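Local coordinates for ribonucleoside-diphosphate reductase (PDB 5IM3), which probably supplies DNA precursors by reducing ribonucleoside diphosphates to deoxyribonucleotides, under allosteric control by bound dATP, at residues G661-Q666 with T779-S784; A668-H673 with K845-T850; E786-N791 with V804-L809; P821-D826 with I837-Q842. All coordinates share one frame; numbering follows the deposited sequence.

Contact 1 of 4, residues G661-Q666 with T779-S784; sequences GIMGFQ and TGVSQS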
loop_
_atom_site.group_PDB
_atom_site.type_symbol
_atom_site.label_atom_id
_atom_site.label_comp_id
_atom_site.label_asym_id
_atom_site.label_seq_id
_atom_site.Cartn_x
_atom_site.Cartn_y
_atom_site.Cartn_z
ATOM N N GLY A 661 -37.355 -29.372 -6.677
ATOM C CA GLY A 661 -36.088 -28.992 -7.244
ATOM C C GLY A 661 -35.363 -30.153 -7.893
ATOM O O GLY A 661 -35.946 -31.206 -8.188
ATOM N N ILE A 662 -34.060 -29.958 -8.119
ATOM C CA ILE A 662 -33.207 -30.966 -8.736
ATOM C C ILE A 662 -31.866 -31.009 -8.016
ATOM O O ILE A 662 -31.452 -30.051 -7.356
ATOM C CB ILE A 662 -32.983 -30.696 -10.241
ATOM C CG1 ILE A 662 -32.411 -29.288 -10.454
ATOM C CG2 ILE A 662 -34.288 -30.874 -11.009
ATOM C CD1 ILE A 662 -31.925 -29.027 -11.868
ATOM N N MET A 663 -31.182 -32.141 -8.164
ATOM C CA MET A 663 -29.814 -32.291 -7.688
ATOM C C MET A 663 -29.101 -33.309 -8.565
ATOM O O MET A 663 -29.721 -34.032 -9.349
ATOM C CB MET A 663 -29.766 -32.699 -6.207
ATOM C CG MET A 663 -30.537 -33.960 -5.861
ATOM S SD MET A 663 -30.323 -34.418 -4.126
ATOM C CE MET A 663 -31.370 -35.863 -4.024
ATOM N N GLY A 664 -27.777 -33.350 -8.427
ATOM C CA GLY A 664 -26.962 -34.187 -9.283
ATOM C C GLY A 664 -26.753 -33.635 -10.674
ATOM O O GLY A 664 -26.418 -34.396 -11.586
ATOM N N PHE A 665 -26.934 -32.326 -10.864
ATOM C CA PHE A 665 -26.811 -31.742 -12.197
ATOM C C PHE A 665 -25.388 -31.878 -12.724
ATOM O O PHE A 665 -25.172 -32.317 -13.859
ATOM C CB PHE A 665 -27.233 -30.273 -12.166
ATOM C CG PHE A 665 -27.247 -29.620 -13.520
ATOM C CD1 PHE A 665 -28.363 -29.711 -14.336
ATOM C CD2 PHE A 665 -26.141 -28.925 -13.980
ATOM C CE1 PHE A 665 -28.378 -29.116 -15.582
ATOM C CE2 PHE A 665 -26.149 -28.329 -15.226
ATOM C CZ PHE A 665 -27.271 -28.424 -16.026
ATOM N N GLN A 666 -24.400 -31.500 -11.911
ATOM C CA GLN A 666 -23.011 -31.616 -12.341
ATOM C C GLN A 666 -22.664 -33.064 -12.661
ATOM O O GLN A 666 -22.006 -33.346 -13.668
ATOM C CB GLN A 666 -22.084 -31.057 -11.259
ATOM C CG GLN A 666 -20.595 -31.311 -11.483
ATOM C CD GLN A 666 -20.019 -30.502 -12.630
ATOM O OE1 GLN A 666 -19.384 -29.471 -12.416
ATOM N NE2 GLN A 666 -20.234 -30.970 -13.852
ATOM N N THR A 779 -27.841 -39.308 -1.019
ATOM C CA THR A 779 -28.003 -40.014 -2.281
ATOM C C THR A 779 -26.704 -40.149 -3.065
ATOM O O THR A 779 -26.674 -40.878 -4.061
ATOM C CB THR A 779 -29.048 -39.304 -3.150
ATOM O OG1 THR A 779 -28.643 -37.949 -3.375
ATOM C CG2 THR A 779 -30.416 -39.323 -2.469
ATOM N N GLY A 780 -25.642 -39.464 -2.651
ATOM C CA GLY A 780 -24.338 -39.629 -3.269
ATOM C C GLY A 780 -24.147 -38.901 -4.582
ATOM O O GLY A 780 -23.446 -39.406 -5.467
ATOM N N VAL A 781 -24.737 -37.714 -4.732
ATOM C CA VAL A 781 -24.674 -36.952 -5.972
ATOM C C VAL A 781 -24.196 -35.536 -5.662
ATOM O O VAL A 781 -24.001 -35.161 -4.506
ATOM C CB VAL A 781 -26.033 -36.923 -6.706
ATOM C CG1 VAL A 781 -26.465 -38.343 -7.081
ATOM C CG2 VAL A 781 -27.098 -36.239 -5.847
ATOM N N SER A 782 -24.002 -34.753 -6.719
ATOM C CA SER A 782 -23.547 -33.379 -6.572
ATOM C C SER A 782 -24.681 -32.481 -6.076
ATOM O O SER A 782 -25.864 -32.816 -6.168
ATOM C CB SER A 782 -22.998 -32.847 -7.897
ATOM O OG SER A 782 -23.952 -32.972 -8.939
ATOM N N GLN A 783 -24.298 -31.317 -5.554
ATOM C CA GLN A 783 -25.256 -30.397 -4.951
ATOM C C GLN A 783 -26.073 -29.679 -6.021
ATOM O O GLN A 783 -25.511 -29.036 -6.911
ATOM C CB GLN A 783 -24.528 -29.371 -4.084
ATOM C CG GLN A 783 -23.561 -29.966 -3.076
ATOM C CD GLN A 783 -24.264 -30.696 -1.955
ATOM O OE1 GLN A 783 -25.492 -30.675 -1.860
ATOM N NE2 GLN A 783 -23.489 -31.343 -1.091
ATOM N N SER A 784 -27.400 -29.783 -5.914
ATOM C CA SER A 784 -28.361 -29.070 -6.758
ATOM C C SER A 784 -27.831 -28.781 -8.160
ATOM O O SER A 784 -27.725 -29.696 -8.982
ATOM C CB SER A 784 -28.796 -27.771 -6.071
ATOM O OG SER A 784 -27.683 -26.963 -5.748
HETATM O O HOH W 1 -24.578 -30.210 -9.153
#
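M663 has CG between its backbone N and its carbonyl carbon (chi1 56°) and runs on extended, which carries M663 CE to within 3.5 Å of T779 OG1. The two side chains meet tip to tip. A similar first torsion in S782 (55°) turns its OG toward the start of the facing helix. M663 ends strand 659-663 of the alpha-beta barrel of ribonucleotide reductase. G664 is the N-cap of helix 665-672. The contact therefore sits where a barrel strand turns into its helix, and the loop after helix 773-779 lies against that turn. G664 N donates to S782 O at 3.0 Å, from above the carbonyl plane. F665 N makes a weaker bond to S784 O, 3.3 Å long. S784 O also receives a CA-H contact from M663. S784 CA makes a CA-H...O contact of its own, 3.3 Å from I662 O. Apolar packing continues the line. V781 CB rests on G664 CA, and the V781 side chain crosses M663 at about a right angle, with M663 SD 4.1 Å from V781 CG2. T779 OG1 has its polar partner in its own helix, I775 O. S782 OG takes the amide of D667. A water accepts from Q666 N at 3.0 Å and also lies 2.8 Å from S782 OG and 2.7 Å from Q783 O.

Contact 2 of 4, residues A668-H673 with K845-T850; sequences ALYLQH and KDLYAT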
loop_
_atom_site.group_PDB
_atom_site.type_symbol
_atom_site.label_atom_id
_atom_site.label_comp_id
_atom_site.label_asym_id
_atom_site.label_seq_id
_atom_site.Cartn_x
_atom_site.Cartn_y
_atom_site.Cartn_z
ATOM N N ALA A 668 -24.778 -35.328 -13.605
ATOM C CA ALA A 668 -25.473 -35.668 -14.841
ATOM C C ALA A 668 -24.697 -35.182 -16.058
ATOM O O ALA A 668 -24.703 -35.838 -17.105
ATOM C CB ALA A 668 -26.884 -35.080 -14.832
ATOM N N LEU A 669 -24.032 -34.026 -15.944
ATOM C CA LEU A 669 -23.171 -33.556 -17.026
ATOM C C LEU A 669 -22.022 -34.527 -17.272
ATOM O O LEU A 669 -21.695 -34.833 -18.425
ATOM C CB LEU A 669 -22.624 -32.163 -16.701
ATOM C CG LEU A 669 -23.595 -30.982 -16.696
ATOM C CD1 LEU A 669 -22.879 -29.728 -16.221
ATOM C CD2 LEU A 669 -24.202 -30.753 -18.068
ATOM N N TYR A 670 -21.394 -35.017 -16.201
ATOM C CA TYR A 670 -20.315 -35.988 -16.352
ATOM C C TYR A 670 -20.769 -37.187 -17.173
ATOM O O TYR A 670 -20.066 -37.634 -18.087
ATOM C CB TYR A 670 -19.822 -36.452 -14.978
ATOM C CG TYR A 670 -19.116 -35.400 -14.145
ATOM C CD1 TYR A 670 -18.420 -34.352 -14.738
ATOM C CD2 TYR A 670 -19.137 -35.465 -12.757
ATOM C CE1 TYR A 670 -17.772 -33.397 -13.972
ATOM C CE2 TYR A 670 -18.496 -34.516 -11.983
ATOM C CZ TYR A 670 -17.813 -33.486 -12.595
ATOM O OH TYR A 670 -17.171 -32.542 -11.827
ATOM N N LEU A 671 -21.948 -37.729 -16.856
ATOM C CA LEU A 671 -22.424 -38.924 -17.545
ATOM C C LEU A 671 -22.646 -38.687 -19.030
ATOM O O LEU A 671 -22.639 -39.647 -19.806
ATOM C CB LEU A 671 -23.719 -39.419 -16.900
ATOM C CG LEU A 671 -23.588 -39.956 -15.475
ATOM C CD1 LEU A 671 -24.947 -40.371 -14.930
ATOM C CD2 LEU A 671 -22.615 -41.129 -15.425
ATOM N N GLN A 672 -22.853 -37.440 -19.439
ATOM C CA GLN A 672 -22.959 -37.086 -20.845
ATOM C C GLN A 672 -21.647 -36.550 -21.405
ATOM O O GLN A 672 -21.574 -36.241 -22.598
ATOM C CB GLN A 672 -24.075 -36.053 -21.037
ATOM C CG GLN A 672 -25.422 -36.494 -20.472
ATOM C CD GLN A 672 -26.465 -35.399 -20.522
ATOM O OE1 GLN A 672 -27.114 -35.193 -21.547
ATOM N NE2 GLN A 672 -26.631 -34.685 -19.412
ATOM N N HIS A 673 -20.609 -36.449 -20.572
ATOM C CA HIS A 673 -19.317 -35.895 -20.977
ATOM C C HIS A 673 -19.472 -34.474 -21.510
ATOM O O HIS A 673 -18.814 -34.075 -22.474
ATOM C CB HIS A 673 -18.630 -36.795 -22.005
ATOM C CG HIS A 673 -18.296 -38.156 -21.479
ATOM N ND1 HIS A 673 -19.180 -39.211 -21.534
ATOM C CD2 HIS A 673 -17.180 -38.629 -20.876
ATOM C CE1 HIS A 673 -18.619 -40.280 -20.995
ATOM N NE2 HIS A 673 -17.406 -39.953 -20.586
ATOM N N LYS A 845 -9.726 -31.844 -19.195
ATOM C CA LYS A 845 -9.449 -30.609 -18.470
ATOM C C LYS A 845 -10.682 -29.714 -18.436
ATOM O O LYS A 845 -10.946 -29.042 -17.432
ATOM C CB LYS A 845 -8.270 -29.871 -19.106
ATOM C CG LYS A 845 -6.906 -30.496 -18.842
ATOM C CD LYS A 845 -5.789 -29.573 -19.307
ATOM C CE LYS A 845 -4.432 -30.042 -18.820
ATOM N NZ LYS A 845 -4.026 -31.321 -19.456
ATOM N N ASP A 846 -11.454 -29.700 -19.526
ATOM C CA ASP A 846 -12.670 -28.897 -19.581
ATOM C C ASP A 846 -13.809 -29.556 -18.810
ATOM O O ASP A 846 -14.540 -28.881 -18.075
ATOM C CB ASP A 846 -13.081 -28.671 -21.037
ATOM C CG ASP A 846 -12.030 -27.917 -21.828
ATOM O OD1 ASP A 846 -11.290 -27.118 -21.214
ATOM O OD2 ASP A 846 -11.943 -28.120 -23.059
ATOM N N LEU A 847 -13.970 -30.872 -18.964
ATOM C CA LEU A 847 -15.092 -31.562 -18.337
ATOM C C LEU A 847 -14.985 -31.550 -16.821
ATOM O O LEU A 847 -16.011 -31.535 -16.131
ATOM C CB LEU A 847 -15.170 -33.000 -18.849
ATOM C CG LEU A 847 -16.236 -33.886 -18.195
ATOM C CD1 LEU A 847 -17.627 -33.334 -18.447
ATOM C CD2 LEU A 847 -16.113 -35.312 -18.712
ATOM N N TYR A 848 -13.769 -31.563 -16.283
ATOM C CA TYR A 848 -13.548 -31.565 -14.845
ATOM C C TYR A 848 -12.976 -30.242 -14.359
ATOM O O TYR A 848 -12.272 -30.184 -13.351
ATOM C CB TYR A 848 -12.673 -32.749 -14.453
ATOM C CG TYR A 848 -13.459 -34.021 -14.610
ATOM C CD1 TYR A 848 -14.270 -34.479 -13.592
ATOM C CD2 TYR A 848 -13.443 -34.726 -15.798
ATOM C CE1 TYR A 848 -15.014 -35.622 -13.737
ATOM C CE2 TYR A 848 -14.183 -35.869 -15.951
ATOM C CZ TYR A 848 -14.971 -36.315 -14.920
ATOM O OH TYR A 848 -15.717 -37.462 -15.065
ATOM N N ALA A 849 -13.313 -29.166 -15.060
ATOM C CA ALA A 849 -13.047 -27.843 -14.539
ATOM C C ALA A 849 -13.838 -27.651 -13.254
ATOM O O ALA A 849 -14.957 -28.142 -13.111
ATOM C CB ALA A 849 -13.422 -26.780 -15.565
ATOM N N THR A 850 -13.227 -26.957 -12.306
ATOM C CA THR A 850 -13.801 -26.726 -10.994
ATOM C C THR A 850 -14.602 -25.416 -10.988
ATOM O O THR A 850 -14.616 -24.663 -11.962
ATOM C CB THR A 850 -12.666 -26.793 -9.964
ATOM O OG1 THR A 850 -12.644 -28.103 -9.383
ATOM C CG2 THR A 850 -12.783 -25.746 -8.873
HETATM O O HOH W 2 -15.058 -31.166 -11.796
#
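Y670 and Y848 form an offset stack. Their ring centroids are 4.5 Å apart and the planes differ by 21°. Y848 CE1 sits over one face of the Y670 ring, toward its rim and 3.6 Å from Y670 CE1.

The aliphatic packing comes from L847. With its CG anti to the backbone N (chi1 175°), L847 sends both methyls toward the end of the facing helix. L847 CD1 lies 3.9 Å from Y670 CD1 and 3.8 Å from H673 C. L847 CD2 is 4.1 Å from H673 CD2.

Polar atoms border this packing, but no direct hydrogen bond joins the two segments. L847 O lies in the plane of the Y670 ring at its edge, 3.4 Å from Y670 CE1. Y670 OH donates to a water, which donates in turn to A849 O at a long 3.3 Å. Y670 OH is also hydrogen-bonded to T788. Y848 OH and H673 NE2 both bind the carboxylate of D812, one on each oxygen, so a residue of helix 807-815 fixes a group from each side.

Two helix ends meet here within the barrel domain. Helix 842-847 leaves helical geometry at Y848. Helix 665-672 closes in a Schellman motif, in which H673 has positive phi and its N donates to Y670 O at 2.8 Å.

Contact 3 of 4, residues E786-N791 with V804-L809; sequences EPTYQN and VINPYL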
loop_
_atom_site.group_PDB
_atom_site.type_symbol
_atom_site.label_atom_id
_atom_site.label_comp_id
_atom_site.label_asym_id
_atom_site.label_seq_id
_atom_site.Cartn_x
_atom_site.Cartn_y
_atom_site.Cartn_z
ATOM N N GLU A 786 -24.896 -26.896 -8.504
ATOM C CA GLU A 786 -23.560 -26.373 -8.274
ATOM C C GLU A 786 -22.544 -27.090 -9.161
ATOM O O GLU A 786 -22.602 -28.316 -9.309
ATOM C CB GLU A 786 -23.161 -26.551 -6.808
ATOM C CG GLU A 786 -24.044 -25.807 -5.814
ATOM C CD GLU A 786 -23.681 -24.340 -5.694
ATOM O OE1 GLU A 786 -22.521 -23.989 -5.995
ATOM O OE2 GLU A 786 -24.557 -23.538 -5.302
ATOM N N PRO A 787 -21.602 -26.366 -9.758
ATOM C CA PRO A 787 -20.416 -27.031 -10.299
ATOM C C PRO A 787 -19.566 -27.568 -9.162
ATOM O O PRO A 787 -19.581 -27.041 -8.049
ATOM C CB PRO A 787 -19.696 -25.916 -11.065
ATOM C CG PRO A 787 -20.129 -24.662 -10.377
ATOM C CD PRO A 787 -21.549 -24.906 -9.955
ATOM N N THR A 788 -18.838 -28.643 -9.442
ATOM C CA THR A 788 -17.954 -29.222 -8.440
ATOM C C THR A 788 -17.045 -28.147 -7.863
ATOM O O THR A 788 -16.340 -27.454 -8.603
ATOM C CB THR A 788 -17.122 -30.347 -9.064
ATOM O OG1 THR A 788 -17.997 -31.336 -9.617
ATOM C CG2 THR A 788 -16.214 -31.000 -8.023
ATOM N N TYR A 789 -17.070 -27.998 -6.538
ATOM C CA TYR A 789 -16.214 -27.005 -5.900
ATOM C C TYR A 789 -14.747 -27.423 -5.961
ATOM O O TYR A 789 -13.864 -26.581 -6.161
ATOM C CB TYR A 789 -16.654 -26.777 -4.453
ATOM C CG TYR A 789 -15.970 -25.599 -3.799
ATOM C CD1 TYR A 789 -16.339 -24.297 -4.113
ATOM C CD2 TYR A 789 -14.954 -25.786 -2.873
ATOM C CE1 TYR A 789 -15.718 -23.214 -3.522
ATOM C CE2 TYR A 789 -14.326 -24.710 -2.275
ATOM C CZ TYR A 789 -14.713 -23.424 -2.605
ATOM O OH TYR A 789 -14.095 -22.342 -2.019
ATOM N N GLN A 790 -14.467 -28.714 -5.796
ATOM C CA GLN A 790 -13.117 -29.228 -5.984
ATOM C C GLN A 790 -13.190 -30.737 -6.170
ATOM O O GLN A 790 -13.922 -31.422 -5.453
ATOM C CB GLN A 790 -12.208 -28.872 -4.804
ATOM C CG GLN A 790 -12.792 -29.204 -3.447
ATOM C CD GLN A 790 -11.917 -28.720 -2.307
ATOM O OE1 GLN A 790 -10.783 -28.286 -2.518
ATOM N NE2 GLN A 790 -12.444 -28.787 -1.089
ATOM N N ASN A 791 -12.426 -31.243 -7.142
ATOM C CA ASN A 791 -12.409 -32.668 -7.452
ATOM C C ASN A 791 -11.739 -33.505 -6.372
ATOM O O ASN A 791 -11.725 -34.733 -6.491
ATOM C CB ASN A 791 -11.702 -32.898 -8.788
ATOM C CG ASN A 791 -12.401 -32.210 -9.944
ATOM O OD1 ASN A 791 -13.621 -32.302 -10.091
ATOM N ND2 ASN A 791 -11.632 -31.507 -10.769
ATOM N N VAL A 804 -10.557 -37.968 -0.719
ATOM C CA VAL A 804 -11.661 -38.429 -1.550
ATOM C C VAL A 804 -11.585 -37.700 -2.881
ATOM O O VAL A 804 -11.523 -36.467 -2.916
ATOM C CB VAL A 804 -13.025 -38.192 -0.876
ATOM C CG1 VAL A 804 -14.169 -38.626 -1.793
ATOM C CG2 VAL A 804 -13.090 -38.932 0.453
ATOM N N ILE A 805 -11.598 -38.460 -3.972
ATOM C CA ILE A 805 -11.428 -37.926 -5.316
ATOM C C ILE A 805 -12.705 -38.173 -6.106
ATOM O O ILE A 805 -13.284 -39.263 -6.042
ATOM C CB ILE A 805 -10.214 -38.565 -6.021
ATOM C CG1 ILE A 805 -8.952 -38.350 -5.178
ATOM C CG2 ILE A 805 -10.035 -37.995 -7.430
ATOM C CD1 ILE A 805 -7.708 -39.012 -5.739
ATOM N N ASN A 806 -13.138 -37.150 -6.850
ATOM C CA ASN A 806 -14.302 -37.199 -7.731
ATOM C C ASN A 806 -14.419 -38.574 -8.383
ATOM O O ASN A 806 -13.569 -38.940 -9.206
ATOM C CB ASN A 806 -14.192 -36.103 -8.793
ATOM C CG ASN A 806 -15.393 -36.052 -9.721
ATOM O OD1 ASN A 806 -16.129 -37.028 -9.872
ATOM N ND2 ASN A 806 -15.587 -34.905 -10.361
ATOM N N PRO A 807 -15.444 -39.364 -8.043
ATOM C CA PRO A 807 -15.556 -40.706 -8.639
ATOM C C PRO A 807 -15.690 -40.695 -10.150
ATOM O O PRO A 807 -15.262 -41.655 -10.807
ATOM C CB PRO A 807 -16.812 -41.282 -7.967
ATOM C CG PRO A 807 -16.974 -40.501 -6.715
ATOM C CD PRO A 807 -16.483 -39.124 -7.030
ATOM N N TYR A 808 -16.275 -39.644 -10.728
ATOM C CA TYR A 808 -16.410 -39.584 -12.179
ATOM C C TYR A 808 -15.068 -39.288 -12.840
ATOM O O TYR A 808 -14.766 -39.824 -13.914
ATOM C CB TYR A 808 -17.451 -38.532 -12.564
ATOM C CG TYR A 808 -18.852 -38.863 -12.098
ATOM C CD1 TYR A 808 -19.267 -38.552 -10.809
ATOM C CD2 TYR A 808 -19.761 -39.483 -12.945
ATOM C CE1 TYR A 808 -20.545 -38.850 -10.377
ATOM C CE2 TYR A 808 -21.041 -39.786 -12.521
ATOM C CZ TYR A 808 -21.428 -39.466 -11.236
ATOM O OH TYR A 808 -22.702 -39.762 -10.808
ATOM N N LEU A 809 -14.248 -38.443 -12.208
ATOM C CA LEU A 809 -12.934 -38.128 -12.761
ATOM C C LEU A 809 -12.063 -39.372 -12.843
ATOM O O LEU A 809 -11.439 -39.644 -13.877
ATOM C CB LEU A 809 -12.253 -37.054 -11.911
ATOM C CG LEU A 809 -10.783 -36.778 -12.252
ATOM C CD1 LEU A 809 -10.636 -36.354 -13.702
ATOM C CD2 LEU A 809 -10.216 -35.721 -11.321
#
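N806 holds N791 with two nearly straight hydrogen bonds. N806 N donates to N791 O at 2.8 Å, with an N-H...O angle of 173°. N806 ND2 donates to N791 OD1 at a longer 3.3 Å. That oxygen lies in the amide plane of N806, but the donor stands above the carbonyl plane of N791. The two side chains run side by side and point the same way.

With CG anti to the backbone N (chi1 -178°), the N806 amide reaches N791 through ND2 and the following helix through OD1. N806 OD1 accepts from Y808 N at 2.8 Å and weakly from L809 N at 3.3 Å. N806 is thus the N-cap of helix 807-815 and also grips N791.

The pair sits at the open end of a beta hairpin. N791 comes just before strand 792-795, and N806 just after its antiparallel partner 802-805. The loop entering the hairpin is therefore tied to the start of the helix leaving it. N791 ND2 is bound by Y848 O and G832 O, so both ends of this buried amide have partners.

Packing is light. I805 CA approaches N791 O at 3.4 Å in a CA-H...O contact. N791 CB touches L809 CD2 at 4.1 Å.

Contact 4 of 4, residues P821-D826 with I837-Q842; sequences PVMVND and IERIPQ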
loop_
_atom_site.group_PDB
_atom_site.type_symbol
_atom_site.label_atom_id
_atom_site.label_comp_id
_atom_site.label_asym_id
_atom_site.label_seq_id
_atom_site.Cartn_x
_atom_site.Cartn_y
_atom_site.Cartn_z
ATOM N N PRO A 821 -0.476 -44.182 -9.645
ATOM C CA PRO A 821 0.016 -43.439 -8.472
ATOM C C PRO A 821 0.495 -42.024 -8.765
ATOM O O PRO A 821 0.213 -41.120 -7.967
ATOM C CB PRO A 821 1.154 -44.331 -7.964
ATOM C CG PRO A 821 0.723 -45.702 -8.327
ATOM C CD PRO A 821 0.006 -45.575 -9.648
ATOM N N VAL A 822 1.207 -41.793 -9.870
ATOM C CA VAL A 822 1.715 -40.447 -10.132
ATOM C C VAL A 822 0.560 -39.479 -10.358
ATOM O O VAL A 822 0.604 -38.327 -9.911
ATOM C CB VAL A 822 2.697 -40.450 -11.320
ATOM C CG1 VAL A 822 3.903 -41.332 -11.019
ATOM C CG2 VAL A 822 2.011 -40.901 -12.594
ATOM N N MET A 823 -0.495 -39.927 -11.046
ATOM C CA MET A 823 -1.666 -39.079 -11.235
ATOM C C MET A 823 -2.284 -38.699 -9.896
ATOM O O MET A 823 -2.696 -37.551 -9.697
ATOM C CB MET A 823 -2.693 -39.791 -12.116
ATOM C CG MET A 823 -3.986 -39.014 -12.332
ATOM S SD MET A 823 -3.743 -37.421 -13.147
ATOM C CE MET A 823 -3.119 -37.940 -14.748
ATOM N N VAL A 824 -2.356 -39.652 -8.964
ATOM C CA VAL A 824 -2.888 -39.356 -7.637
ATOM C C VAL A 824 -2.015 -38.325 -6.934
ATOM O O VAL A 824 -2.520 -37.397 -6.294
ATOM C CB VAL A 824 -3.006 -40.652 -6.811
ATOM C CG1 VAL A 824 -3.386 -40.345 -5.364
ATOM C CG2 VAL A 824 -4.022 -41.588 -7.446
ATOM N N ASN A 825 -0.692 -38.480 -7.029
ATOM C CA ASN A 825 0.213 -37.535 -6.388
ATOM C C ASN A 825 0.118 -36.151 -7.015
ATOM O O ASN A 825 0.338 -35.146 -6.330
ATOM C CB ASN A 825 1.649 -38.054 -6.463
ATOM C CG ASN A 825 2.623 -37.184 -5.699
ATOM O OD1 ASN A 825 2.709 -37.259 -4.473
ATOM N ND2 ASN A 825 3.374 -36.357 -6.421
ATOM N N ASP A 826 -0.208 -36.076 -8.308
ATOM C CA ASP A 826 -0.370 -34.777 -8.953
ATOM C C ASP A 826 -1.673 -34.111 -8.526
ATOM O O ASP A 826 -1.714 -32.892 -8.327
ATOM C CB ASP A 826 -0.324 -34.930 -10.475
ATOM C CG ASP A 826 1.089 -35.101 -11.004
ATOM O OD1 ASP A 826 2.044 -34.703 -10.304
ATOM O OD2 ASP A 826 1.247 -35.631 -12.127
ATOM N N ILE A 837 -2.016 -30.077 -15.725
ATOM C CA ILE A 837 -1.288 -31.341 -15.672
ATOM C C ILE A 837 -1.296 -31.907 -17.089
ATOM O O ILE A 837 -2.364 -32.173 -17.655
ATOM C CB ILE A 837 -1.855 -32.327 -14.639
ATOM C CG1 ILE A 837 -3.053 -33.092 -15.175
ATOM C CG2 ILE A 837 -2.227 -31.606 -13.337
ATOM C CD1 ILE A 837 -3.703 -33.928 -14.083
ATOM N N GLU A 838 -0.102 -32.055 -17.654
ATOM C CA GLU A 838 0.058 -32.282 -19.089
ATOM C C GLU A 838 -0.632 -33.559 -19.560
ATOM O O GLU A 838 -1.217 -33.589 -20.647
ATOM C CB GLU A 838 1.550 -32.324 -19.441
ATOM C CG GLU A 838 2.329 -33.503 -18.834
ATOM C CD GLU A 838 2.292 -33.528 -17.313
ATOM O OE1 GLU A 838 2.343 -32.437 -16.702
ATOM O OE2 GLU A 838 2.176 -34.626 -16.727
ATOM N N ARG A 839 -0.562 -34.630 -18.766
ATOM C CA ARG A 839 -0.986 -35.938 -19.253
ATOM C C ARG A 839 -2.486 -36.029 -19.509
ATOM O O ARG A 839 -2.914 -36.896 -20.278
ATOM C CB ARG A 839 -0.564 -37.020 -18.264
ATOM C CG ARG A 839 0.932 -37.299 -18.277
ATOM C CD ARG A 839 1.318 -38.188 -17.118
ATOM N NE ARG A 839 0.651 -39.486 -17.193
ATOM C CZ ARG A 839 0.152 -40.143 -16.150
ATOM N NH1 ARG A 839 0.221 -39.631 -14.926
ATOM N NH2 ARG A 839 -0.435 -41.319 -16.333
ATOM N N ILE A 840 -3.289 -35.173 -18.896
ATOM C CA ILE A 840 -4.740 -35.241 -19.086
ATOM C C ILE A 840 -5.105 -34.495 -20.366
ATOM O O ILE A 840 -4.709 -33.330 -20.527
ATOM C CB ILE A 840 -5.469 -34.658 -17.881
ATOM C CG1 ILE A 840 -5.482 -35.695 -16.753
ATOM C CG2 ILE A 840 -6.902 -34.243 -18.242
ATOM C CD1 ILE A 840 -6.383 -35.310 -15.568
ATOM N N PRO A 841 -5.848 -35.109 -21.286
ATOM C CA PRO A 841 -6.210 -34.410 -22.522
ATOM C C PRO A 841 -7.162 -33.254 -22.257
ATOM O O PRO A 841 -7.809 -33.165 -21.212
ATOM C CB PRO A 841 -6.875 -35.500 -23.371
ATOM C CG PRO A 841 -7.359 -36.506 -22.386
ATOM C CD PRO A 841 -6.368 -36.488 -21.262
ATOM N N GLN A 842 -7.243 -32.357 -23.243
ATOM C CA GLN A 842 -7.962 -31.103 -23.046
ATOM C C GLN A 842 -9.455 -31.327 -22.852
ATOM O O GLN A 842 -10.112 -30.529 -22.172
ATOM C CB GLN A 842 -7.716 -30.165 -24.231
ATOM C CG GLN A 842 -8.168 -28.729 -23.991
ATOM C CD GLN A 842 -7.409 -28.055 -22.861
ATOM O OE1 GLN A 842 -6.214 -28.284 -22.677
ATOM N NE2 GLN A 842 -8.106 -27.221 -22.095
#
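The type I beta turn from I837 to I840 packs against the first turns of helix 821-829. M823 and V822 of the helix meet I837, R839 and I840 of the turn. The M823 chain is bent at chi2 (61°) and again at chi3 (64°), which brings its sulfur and methyl among the turn side chains. M823 SD lies 3.6 Å from I837 CD1, and M823 CE lies 3.8 Å from I840 CG1. Both isoleucines cross M823 at about a right angle. M823 CE also rests over one face of the R839 guanidinium, 3.7 Å from R839 NH1. V822 CG2 approaches R839 NH1 closely, at 3.2 Å. The segments themselves share no hydrogen bond.

This corner of the barrel domain faces the ATP cone of a second subunit, where T54 of that subunit packs on V822 and D47 of that subunit packs on R839.

The charge of R839 is met by D820, which forms a salt bridge to R839 NH2 and also accepts from M823 N, so it ties the helix start to the arginine. K845 NZ bonds to I837 O.

How the contacts relate
All four contacts are largely buried, but they step outward. Contact 1 is about 8 Å from the chain centre, contact 3 about 11 Å, contact 2 about 18 Å and contact 4 about 26 Å, measured centre to centre. Only contact 4 is touched by another subunit. Contacts 1 and 2 use the start and the end of helix 665-672. Contact 3 lies beside both, and its T788 is shared by Q666 of contact 1 and Y670 of contact 2. K845 connects contact 2 to the turn of contact 4. Chemistry differs as well. Contacts 1 and 3 are mainly polar and centre on helix N-caps. Contacts 2 and 4 are mainly apolar, built from rings, aliphatic groups and methionine.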